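Local coordinates for protein intramolecular trans-sialidase (PDB 3SLI) that catalyses the cleavage of sialoglycoconjugates by intramolecular trans-sialylation, releasing 2,7-anhydro-Neu5Ac in place of free sialic acid, at residues 126-130 with 131-135; 158-162 with 163-167; 574-578 with 579-583. All coordinates share one frame; numbering follows the deposited sequence.

Contact 1 of 3, residues 126-130 with 131-135; sequences LFANG and ELLAT
The backbones of Leu-126 to Ala-128 and Glu-131 to Ala-134 are tied by four hydrogen bonds into an antiparallel hairpin closed by a type I' turn from Ala-128 to Glu-131. At the turn Ala-128 N donates to Glu-131 O at 3.0 Å. At the other end a classic beta bulge sets both Leu-133 and Ala-134 opposite Leu-126. Leu-126 O accepts from Leu-133 N at 2.8 Å, while Leu-126 N donates almost straight (168°) to Ala-134 O. Strand 123-128 also pairs with 107-118, so the hairpin edges an antiparallel sheet in the N-terminal region, consistent with a concanavalin-like beta sandwich.

Apolar contacts lie on both faces. On one, Leu-132 reaches the Phe-127 ring as a CH-pi contact: CD1 sits over the ring face, 4.0 Å from the centroid. Because CG of Leu-132 is anti to its backbone N (chi1 165°), the branch lies above CE2 and CZ. Helix 184-191 also packs on this ring. On the other, CD1 of Leu-133 presses on Ala-128 CB at 3.4 Å, a close fit for two methyl carbons.

Among the polar groups, Glu-131 bends at chi2 (-67°), folding back beside the Gly-130 carbonyl, and one water donates to Glu-131 OE2, at 2.8 Å, and to Asn-129 O. Asn-129 OD1 is gripped by Thr-194 OG1 and Thr-112 N, and Gly-130 N bonds to Thr-191 OG1.

Packing along the strands is thus aliphatic and aromatic, while the turn, bridged by one water, is pinned to strand 107-118 and to the chain at the end of helix 184-191.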
# COMPACT_ATOMS: atom_id res chain seq x y z
N LEU A 126 6.76 -17.82 -13.28
CA LEU A 126 5.60 -18.21 -12.47
C LEU A 126 4.45 -17.25 -12.72
O LEU A 126 4.66 -16.03 -12.78
CB LEU A 126 5.95 -18.18 -10.97
CG LEU A 126 6.45 -19.43 -10.26
CD1 LEU A 126 6.82 -19.05 -8.83
CD2 LEU A 126 5.39 -20.52 -10.26
N PHE A 127 3.24 -17.80 -12.79
CA PHE A 127 2.04 -17.01 -13.05
C PHE A 127 0.97 -17.43 -12.06
O PHE A 127 0.94 -18.58 -11.61
CB PHE A 127 1.47 -17.30 -14.46
CG PHE A 127 2.43 -17.03 -15.58
CD1 PHE A 127 3.44 -17.94 -15.91
CD2 PHE A 127 2.32 -15.86 -16.34
CE1 PHE A 127 4.32 -17.70 -16.96
CE2 PHE A 127 3.20 -15.61 -17.40
CZ PHE A 127 4.20 -16.54 -17.71
N ALA A 128 0.05 -16.52 -11.78
CA ALA A 128 -1.08 -16.82 -10.91
C ALA A 128 -2.17 -15.80 -11.13
O ALA A 128 -1.90 -14.61 -11.30
CB ALA A 128 -0.67 -16.84 -9.45
N ASN A 129 -3.40 -16.30 -11.25
CA ASN A 129 -4.58 -15.48 -11.42
C ASN A 129 -4.47 -14.35 -12.44
O ASN A 129 -4.90 -13.21 -12.19
CB ASN A 129 -5.05 -14.96 -10.05
CG ASN A 129 -5.36 -16.08 -9.07
OD1 ASN A 129 -5.70 -17.20 -9.47
ND2 ASN A 129 -5.23 -15.80 -7.78
N GLY A 130 -3.88 -14.66 -13.58
CA GLY A 130 -3.74 -13.70 -14.66
C GLY A 130 -2.54 -12.79 -14.66
O GLY A 130 -2.50 -11.85 -15.46
N GLU A 131 -1.56 -13.04 -13.81
CA GLU A 131 -0.38 -12.18 -13.77
C GLU A 131 0.93 -12.94 -13.74
O GLU A 131 1.00 -14.05 -13.21
CB GLU A 131 -0.43 -11.27 -12.52
CG GLU A 131 -1.71 -10.46 -12.33
CD GLU A 131 -1.93 -9.39 -13.40
OE1 GLU A 131 -0.96 -8.97 -14.06
OE2 GLU A 131 -3.09 -8.96 -13.57
N LEU A 132 1.95 -12.35 -14.36
CA LEU A 132 3.30 -12.91 -14.37
C LEU A 132 3.88 -12.43 -13.03
O LEU A 132 4.03 -11.23 -12.81
CB LEU A 132 4.13 -12.32 -15.52
CG LEU A 132 5.64 -12.53 -15.43
CD1 LEU A 132 5.98 -14.02 -15.42
CD2 LEU A 132 6.32 -11.83 -16.59
N LEU A 133 4.21 -13.37 -12.14
CA LEU A 133 4.72 -13.02 -10.82
C LEU A 133 6.22 -12.89 -10.65
O LEU A 133 6.70 -11.97 -9.99
CB LEU A 133 4.19 -14.02 -9.78
CG LEU A 133 2.67 -14.24 -9.75
CD1 LEU A 133 2.39 -15.46 -8.92
CD2 LEU A 133 1.94 -13.02 -9.21
N ALA A 134 6.98 -13.83 -11.22
CA ALA A 134 8.42 -13.78 -11.07
C ALA A 134 9.12 -14.50 -12.21
O ALA A 134 8.52 -15.34 -12.89
CB ALA A 134 8.83 -14.38 -9.73
N THR A 135 10.40 -14.19 -12.38
CA THR A 135 11.22 -14.76 -13.44
C THR A 135 12.59 -15.13 -12.89
O THR A 135 13.17 -14.39 -12.08
CB THR A 135 11.40 -13.74 -14.58
OG1 THR A 135 10.11 -13.35 -15.07
CG2 THR A 135 12.22 -14.31 -15.72
O HOH W 1 -5.28 -10.59 -13.08

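Contact 2 of 3, residues 158-162 with 163-167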
# COMPACT_ATOMS: atom_id res chain seq x y z
N THR A 158 5.33 -33.59 -1.53
CA THR A 158 6.61 -33.94 -2.13
C THR A 158 7.14 -35.13 -1.34
O THR A 158 7.26 -35.06 -0.11
CB THR A 158 7.62 -32.78 -2.03
OG1 THR A 158 7.20 -31.72 -2.91
CG2 THR A 158 9.02 -33.25 -2.43
N LYS A 159 7.40 -36.25 -2.02
CA LYS A 159 7.89 -37.44 -1.34
C LYS A 159 9.37 -37.30 -0.97
O LYS A 159 10.23 -37.07 -1.84
CB LYS A 159 7.64 -38.69 -2.18
CG LYS A 159 6.16 -39.01 -2.32
CD LYS A 159 5.90 -40.32 -3.05
CE LYS A 159 4.42 -40.62 -3.08
NZ LYS A 159 4.10 -41.94 -3.70
N ARG A 160 9.64 -37.35 0.33
CA ARG A 160 11.00 -37.23 0.86
C ARG A 160 11.22 -38.39 1.83
O ARG A 160 10.52 -38.52 2.83
CB ARG A 160 11.18 -35.89 1.58
CG ARG A 160 10.80 -34.69 0.73
CD ARG A 160 11.11 -33.38 1.43
NE ARG A 160 12.52 -33.03 1.34
CZ ARG A 160 13.08 -32.00 1.97
NH1 ARG A 160 12.33 -31.23 2.75
NH2 ARG A 160 14.37 -31.74 1.81
N GLN A 161 12.15 -39.27 1.47
CA GLN A 161 12.47 -40.45 2.27
C GLN A 161 11.21 -41.22 2.67
O GLN A 161 11.02 -41.57 3.84
CB GLN A 161 13.32 -40.10 3.49
CG GLN A 161 14.61 -39.40 3.13
CD GLN A 161 15.60 -39.38 4.28
OE1 GLN A 161 16.49 -40.23 4.35
NE2 GLN A 161 15.47 -38.40 5.16
N GLY A 162 10.35 -41.46 1.68
CA GLY A 162 9.12 -42.21 1.88
C GLY A 162 8.00 -41.52 2.63
O GLY A 162 7.00 -42.17 2.96
N LYS A 163 8.14 -40.22 2.89
CA LYS A 163 7.13 -39.45 3.62
C LYS A 163 6.58 -38.34 2.75
O LYS A 163 7.26 -37.84 1.85
CB LYS A 163 7.76 -38.79 4.86
CG LYS A 163 8.40 -39.72 5.85
CD LYS A 163 7.35 -40.54 6.58
CE LYS A 163 7.99 -41.43 7.63
NZ LYS A 163 6.95 -42.19 8.39
N ILE A 164 5.35 -37.94 3.03
CA ILE A 164 4.72 -36.84 2.30
C ILE A 164 5.13 -35.54 3.01
O ILE A 164 4.69 -35.27 4.13
CB ILE A 164 3.17 -36.96 2.28
CG1 ILE A 164 2.73 -38.19 1.46
CG2 ILE A 164 2.54 -35.68 1.69
CD1 ILE A 164 3.03 -38.09 -0.03
N ALA A 165 6.01 -34.78 2.38
CA ALA A 165 6.45 -33.50 2.93
C ALA A 165 5.64 -32.38 2.26
O ALA A 165 5.02 -32.59 1.22
CB ALA A 165 7.94 -33.30 2.67
N TYR A 166 5.64 -31.19 2.87
CA TYR A 166 4.90 -30.03 2.35
C TYR A 166 3.47 -30.48 2.00
O TYR A 166 2.98 -30.24 0.89
CB TYR A 166 5.58 -29.49 1.09
CG TYR A 166 7.08 -29.32 1.20
CD1 TYR A 166 7.66 -28.73 2.33
CD2 TYR A 166 7.93 -29.73 0.17
CE1 TYR A 166 9.04 -28.55 2.42
CE2 TYR A 166 9.31 -29.55 0.24
CZ TYR A 166 9.86 -28.96 1.38
OH TYR A 166 11.22 -28.76 1.46
N PRO A 167 2.75 -31.07 2.98
CA PRO A 167 1.39 -31.58 2.81
C PRO A 167 0.29 -30.59 2.48
O PRO A 167 -0.02 -29.69 3.27
CB PRO A 167 1.11 -32.27 4.16
CG PRO A 167 2.45 -32.36 4.84
CD PRO A 167 3.12 -31.10 4.41
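Lys-163 meets Arg-160 across the type I' turn of a two-stranded hairpin, and Thr-158 faces Ala-165 at its other end. Lys-163 buries the most surface here. Its O accepts from Arg-160 N at 2.9 Å in the carbonyl plane, whereas Lys-163 N approaches Arg-160 O from above the plane of the Arg-160 carbonyl, 57° out of it. CB packs on Arg-160 O at 3.4 Å.

Thr-158 exchanges two backbone hydrogen bonds with Ala-165, the shorter being Ala-165 N to Thr-158 O at 2.8 Å. Its OG1, bonded to Ser-53 OG, lies in the plane of the Tyr-166 ring, at the edge, 3.7 Å from CD2. That ring stacks with His-70 of strand 67-74, so the hairpin lies against the six-stranded sheet of the N-terminal domain.

Arg-160 runs over Ala-165, with CD 3.4 Å from Ala-165 CB. A turn at chi3 (80°) brings its guanidinium to Tyr-166, the two planes 28° apart. NE binds Gln-65 O and NH2 makes a salt bridge with Asp-66.

Four backbone hydrogen bonds and aliphatic packing hold the two strands together, while the polar ends fasten this small surface hairpin to the segment 65-66 and to strand 51-58.

Contact 3 of 3, residues 574-578 with 579-583; sequences QPIDG and KPAII
Ile-576 and Lys-579 face each other as an antiparallel hydrogen-bonded pair. Ile-576 N donates to Lys-579 O at 2.9 Å, in the carbonyl plane. The return bond, Lys-579 N to Ile-576 O, is 3.0 Å long and nearly straight at hydrogen (166°), although the donor stands 59° above the plane of the Ile-576 carbonyl. Beside this pair, CB of Pro-575 rests against Lys-579 O at 3.4 Å. The apolar contact belongs to Ile-576 and Ala-581: CG1 of Ile-576 is anti to its carbonyl carbon (chi1 -64°) and CD1 comes to 3.8 Å from Ala-581 CB.

The chain reverses through a type I' turn from Ile-576 to Lys-579, with Asp-577 and Gly-578 at its two corners, both at positive phi. Past Pro-575 the chain turns a corner at Gln-574 and leaves Ala-581; a water spans the separation, donating to Gln-574 O at 2.7 Å and accepting from Ala-581 N at 2.8 Å. This turn lies in the connection between strands 568-572 and 579-587, neighbours in a four-stranded antiparallel sheet consistent with one blade of the beta-propeller that sialidases share.

The rest of that sheet sets the turn in place. Ile-576 packs on Ile-600 of strand 596-605, and Ala-581 pairs through its backbone with Tyr-572. Lys-579 extends along its full length beyond CG, carrying NZ to a hydrogen bond with Asn-604 OD1. On the exposed corner Asp-577 turns its carboxylate away from Lys-579, and OD2 takes both a salt bridge from Lys-619 NZ and a hydrogen bond with Tyr-620 OH, fixing the corner to strand 614-623.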
# COMPACT_ATOMS: atom_id res chain seq x y z
N GLN A 574 -26.77 4.50 7.90
CA GLN A 574 -27.98 3.87 8.40
C GLN A 574 -27.70 3.11 9.69
O GLN A 574 -26.56 2.72 9.96
CB GLN A 574 -28.56 2.93 7.33
CG GLN A 574 -29.09 3.66 6.10
CD GLN A 574 -30.20 4.65 6.44
OE1 GLN A 574 -30.99 4.43 7.36
NE2 GLN A 574 -30.26 5.76 5.71
N PRO A 575 -28.73 2.95 10.54
CA PRO A 575 -28.49 2.22 11.78
C PRO A 575 -28.34 0.71 11.54
O PRO A 575 -28.87 0.18 10.56
CB PRO A 575 -29.74 2.54 12.61
CG PRO A 575 -30.79 2.70 11.57
CD PRO A 575 -30.10 3.49 10.49
N ILE A 576 -27.59 0.04 12.40
CA ILE A 576 -27.38 -1.40 12.33
C ILE A 576 -27.89 -1.92 13.69
O ILE A 576 -27.51 -1.39 14.74
CB ILE A 576 -25.88 -1.74 12.10
CG1 ILE A 576 -25.45 -1.19 10.74
CG2 ILE A 576 -25.66 -3.25 12.16
CD1 ILE A 576 -24.00 -1.44 10.38
N ASP A 577 -28.81 -2.88 13.64
CA ASP A 577 -29.45 -3.42 14.85
C ASP A 577 -30.15 -2.28 15.59
O ASP A 577 -30.27 -2.30 16.81
CB ASP A 577 -28.44 -4.12 15.78
CG ASP A 577 -27.95 -5.46 15.25
OD1 ASP A 577 -28.47 -5.95 14.22
OD2 ASP A 577 -27.04 -6.04 15.88
N GLY A 578 -30.58 -1.27 14.84
CA GLY A 578 -31.26 -0.12 15.42
C GLY A 578 -30.41 0.95 16.09
O GLY A 578 -30.94 1.92 16.63
N LYS A 579 -29.08 0.81 16.01
CA LYS A 579 -28.18 1.77 16.65
C LYS A 579 -27.24 2.45 15.67
O LYS A 579 -27.02 1.95 14.56
CB LYS A 579 -27.33 1.05 17.71
CG LYS A 579 -28.15 0.40 18.81
CD LYS A 579 -27.27 -0.35 19.80
CE LYS A 579 -28.11 -0.86 20.97
NZ LYS A 579 -27.34 -1.73 21.91
N PRO A 580 -26.73 3.65 16.03
CA PRO A 580 -25.80 4.36 15.15
C PRO A 580 -24.59 3.43 15.08
O PRO A 580 -24.21 2.84 16.10
CB PRO A 580 -25.46 5.61 15.96
CG PRO A 580 -26.68 5.84 16.76
CD PRO A 580 -27.06 4.47 17.21
N ALA A 581 -23.97 3.29 13.92
CA ALA A 581 -22.85 2.38 13.79
C ALA A 581 -21.63 2.98 13.13
O ALA A 581 -21.73 3.92 12.34
CB ALA A 581 -23.28 1.15 13.02
N ILE A 582 -20.46 2.46 13.50
CA ILE A 582 -19.20 2.88 12.91
C ILE A 582 -18.55 1.56 12.44
O ILE A 582 -18.91 0.49 12.95
CB ILE A 582 -18.28 3.69 13.89
CG1 ILE A 582 -17.97 2.88 15.15
CG2 ILE A 582 -18.96 5.00 14.26
CD1 ILE A 582 -16.95 3.53 16.08
N ILE A 583 -17.68 1.63 11.44
CA ILE A 583 -17.05 0.43 10.90
C ILE A 583 -15.54 0.61 10.89
O ILE A 583 -15.04 1.66 10.45
CB ILE A 583 -17.58 0.15 9.47
CG1 ILE A 583 -19.12 0.14 9.49
CG2 ILE A 583 -17.08 -1.21 8.96
CD1 ILE A 583 -19.76 -0.04 8.13
O HOH W 2 -25.36 4.38 11.73

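In the fold
All three contacts are reversals of chain direction through type I' turns, in separate places. Contacts 1 and 2 fall in the N-terminal sialidase domain, their centres 26 Å apart, on different sheets; contact 3 lies in the BNR repeat-like region, with its centre 42 Å from contact 1 and 51 Å from contact 2. Contact 1, partly buried and nearest the centre of the chain, combines a bulged strand pair with aromatic and aliphatic packing. Contact 2, a surface hairpin, is held to neighbouring segments by a guanidinium, a hydroxyl and an amide. Contact 3 is partly buried as well, but its shorter pairing yields to a water bridge, and charged ends reach two further strands of the same sheet.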